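Local coordinates for protein beta-N-acetylhexosaminidase (Bacteroides fragilis, PDB 4PYS) that probably hydrolyses terminal beta-linked N-acetylhexosamine residues from glycans, as a family 20 glycoside hydrolase, at residues A[135-140]-A[162-167]. Numbering follows the deposited sequence.
Sequences FMLDSG and NYFHWH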
loop_
_atom_site.group_PDB
_atom_site.type_symbol
_atom_site.label_atom_id
_atom_site.label_comp_id
_atom_site.label_asym_id
_atom_site.label_seq_id
_atom_site.Cartn_x
_atom_site.Cartn_y
_atom_site.Cartn_z
ATOM N N PHE A 135 -1.411 1.247 0.774
ATOM C CA PHE A 135 -0.634 1.747 1.901
ATOM C C PHE A 135 0.797 1.316 1.644
ATOM O O PHE A 135 1.035 0.164 1.289
ATOM C CB PHE A 135 -1.098 1.118 3.213
ATOM C CG PHE A 135 -0.196 1.432 4.376
ATOM C CD1 PHE A 135 -0.141 2.720 4.885
ATOM C CD2 PHE A 135 0.601 0.448 4.949
ATOM C CE1 PHE A 135 0.679 3.033 5.968
ATOM C CE2 PHE A 135 1.441 0.754 6.039
ATOM C CZ PHE A 135 1.482 2.047 6.536
HETATM N N MSE A 136 1.733 2.245 1.808
HETATM C CA MSE A 136 3.156 1.947 1.640
HETATM C C MSE A 136 3.901 1.980 2.963
HETATM O O MSE A 136 3.725 2.907 3.759
HETATM C CB MSE A 136 3.808 2.977 0.718
HETATM C CG MSE A 136 5.247 2.587 0.344
HETATM SE SE MSE A 136 6.385 4.125 0.020
HETATM C CE MSE A 136 6.835 4.520 1.862
ATOM N N LEU A 137 4.755 0.982 3.198
ATOM C CA LEU A 137 5.623 0.998 4.378
ATOM C C LEU A 137 7.068 1.020 3.918
ATOM O O LEU A 137 7.449 0.265 3.018
ATOM C CB LEU A 137 5.370 -0.227 5.269
ATOM C CG LEU A 137 6.209 -0.285 6.555
ATOM C CD1 LEU A 137 5.929 0.908 7.452
ATOM C CD2 LEU A 137 5.940 -1.583 7.295
ATOM N N ASP A 138 7.851 1.905 4.526
ATOM C CA ASP A 138 9.277 2.043 4.247
ATOM C C ASP A 138 10.030 1.013 5.076
ATOM O O ASP A 138 10.272 1.220 6.270
ATOM C CB ASP A 138 9.712 3.466 4.622
ATOM C CG ASP A 138 11.192 3.739 4.402
ATOM O OD1 ASP A 138 11.980 2.849 3.981
ATOM O OD2 ASP A 138 11.573 4.893 4.675
ATOM N N SER A 139 10.369 -0.105 4.435
ATOM C CA SER A 139 11.212 -1.138 5.023
ATOM C C SER A 139 12.633 -1.013 4.491
ATOM O O SER A 139 13.413 -1.945 4.600
ATOM C CB SER A 139 10.678 -2.534 4.678
ATOM O OG SER A 139 9.378 -2.741 5.201
ATOM N N GLY A 140 12.975 0.122 3.892
ATOM C CA GLY A 140 14.350 0.326 3.453
ATOM C C GLY A 140 15.177 0.960 4.564
ATOM O O GLY A 140 16.238 0.451 4.948
ATOM N N ASN A 162 -6.490 -2.448 -1.318
ATOM C CA ASN A 162 -6.163 -3.625 -2.112
ATOM C C ASN A 162 -4.700 -3.801 -2.481
ATOM O O ASN A 162 -4.344 -4.825 -3.070
ATOM C CB ASN A 162 -7.045 -3.757 -3.370
ATOM C CG ASN A 162 -7.072 -2.499 -4.230
ATOM O OD1 ASN A 162 -6.403 -1.504 -3.942
ATOM N ND2 ASN A 162 -7.861 -2.550 -5.318
ATOM N N TYR A 163 -3.851 -2.832 -2.141
ATOM C CA TYR A 163 -2.420 -2.987 -2.410
ATOM C C TYR A 163 -1.606 -2.617 -1.191
ATOM O O TYR A 163 -1.904 -1.647 -0.503
ATOM C CB TYR A 163 -1.953 -2.106 -3.581
ATOM C CG TYR A 163 -2.554 -2.459 -4.916
ATOM C CD1 TYR A 163 -2.012 -3.468 -5.708
ATOM C CD2 TYR A 163 -3.666 -1.780 -5.389
ATOM C CE1 TYR A 163 -2.571 -3.787 -6.948
ATOM C CE2 TYR A 163 -4.237 -2.100 -6.622
ATOM C CZ TYR A 163 -3.689 -3.098 -7.388
ATOM O OH TYR A 163 -4.259 -3.400 -8.612
ATOM N N PHE A 164 -0.552 -3.386 -0.947
ATOM C CA PHE A 164 0.429 -3.025 0.063
ATOM C C PHE A 164 1.711 -2.764 -0.707
ATOM O O PHE A 164 2.260 -3.666 -1.349
ATOM C CB PHE A 164 0.626 -4.167 1.064
ATOM C CG PHE A 164 1.736 -3.924 2.067
ATOM C CD1 PHE A 164 1.541 -3.069 3.150
ATOM C CD2 PHE A 164 2.961 -4.568 1.935
ATOM C CE1 PHE A 164 2.562 -2.849 4.083
ATOM C CE2 PHE A 164 3.999 -4.350 2.855
ATOM C CZ PHE A 164 3.797 -3.494 3.931
ATOM N N HIS A 165 2.170 -1.519 -0.662
ATOM C CA HIS A 165 3.353 -1.091 -1.412
ATOM C C HIS A 165 4.543 -1.243 -0.471
ATOM O O HIS A 165 4.600 -0.597 0.572
ATOM C CB HIS A 165 3.098 0.367 -1.831
ATOM C CG HIS A 165 4.256 1.064 -2.467
ATOM N ND1 HIS A 165 4.180 2.381 -2.871
ATOM C CD2 HIS A 165 5.515 0.655 -2.763
ATOM C CE1 HIS A 165 5.340 2.757 -3.377
ATOM N NE2 HIS A 165 6.167 1.725 -3.330
ATOM N N TRP A 166 5.470 -2.135 -0.815
ATOM C CA TRP A 166 6.545 -2.509 0.098
ATOM C C TRP A 166 7.856 -1.891 -0.395
ATOM O O TRP A 166 8.435 -2.354 -1.373
ATOM C CB TRP A 166 6.666 -4.041 0.150
ATOM C CG TRP A 166 7.346 -4.583 1.379
ATOM C CD1 TRP A 166 7.803 -3.873 2.455
ATOM C CD2 TRP A 166 7.636 -5.962 1.652
ATOM N NE1 TRP A 166 8.367 -4.735 3.382
ATOM C CE2 TRP A 166 8.271 -6.019 2.911
ATOM C CE3 TRP A 166 7.427 -7.152 0.948
ATOM C CZ2 TRP A 166 8.712 -7.227 3.480
ATOM C CZ3 TRP A 166 7.851 -8.352 1.516
ATOM C CH2 TRP A 166 8.496 -8.377 2.766
ATOM N N HIS A 167 8.290 -0.824 0.269
ATOM C CA HIS A 167 9.472 -0.074 -0.136
ATOM C C HIS A 167 10.655 -0.808 0.477
ATOM O O HIS A 167 10.951 -0.637 1.660
ATOM C CB HIS A 167 9.360 1.369 0.388
ATOM C CG HIS A 167 10.456 2.284 -0.075
ATOM N ND1 HIS A 167 10.404 2.973 -1.269
ATOM C CD2 HIS A 167 11.623 2.644 0.514
ATOM C CE1 HIS A 167 11.501 3.699 -1.407
ATOM N NE2 HIS A 167 12.258 3.517 -0.338
#
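Met136 lies alongside His165, and its CG sits over one face of the imidazole, 3.4 Å from the ring centroid in a CH-pi contact. With CG anti to the backbone N (chi1 -171°) and an extended chi2 (-150°), SE also lies over this ring, 4.0 Å from the His165 centroid. SE also approaches the His167 ring obliquely. Beyond it, Asp138 OD1 comes within 3.5 Å of His167 CD2, with carboxylate and ring nearly perpendicular. On the other face of the sheet, Phe135 CD2 meets Phe164 CE1 at 3.9 Å, and Leu137 CB touches Phe164 CZ. Trp166 NE1 donates to Ser139 OG at 2.9 Å, with the oxygen in the indole plane; Gln144 also bonds this hydroxyl.

The backbones pair in parallel register through five hydrogen bonds, from Phe135 N to Tyr163 O up to Ser139 N to His167 O. At the strand end, Asp138 OD1 accepts from Gly140 N, an Asx turn, while OD2 forms a salt bridge with Arg141. Glu223 OE1 bonds both His165 NE2 and His167 ND1. Glu170 OE2 bonds His167 NE2, so the His167 ring is held at both nitrogens. Helix 146-158 packs against the sheet side carrying Phe135, Phe164 and Trp166. Joined through this helix, strands 132-138 and 163-170 are adjacent parallel strands of a beta-alpha-beta unit in the family 20 TIM-barrel catalytic domain.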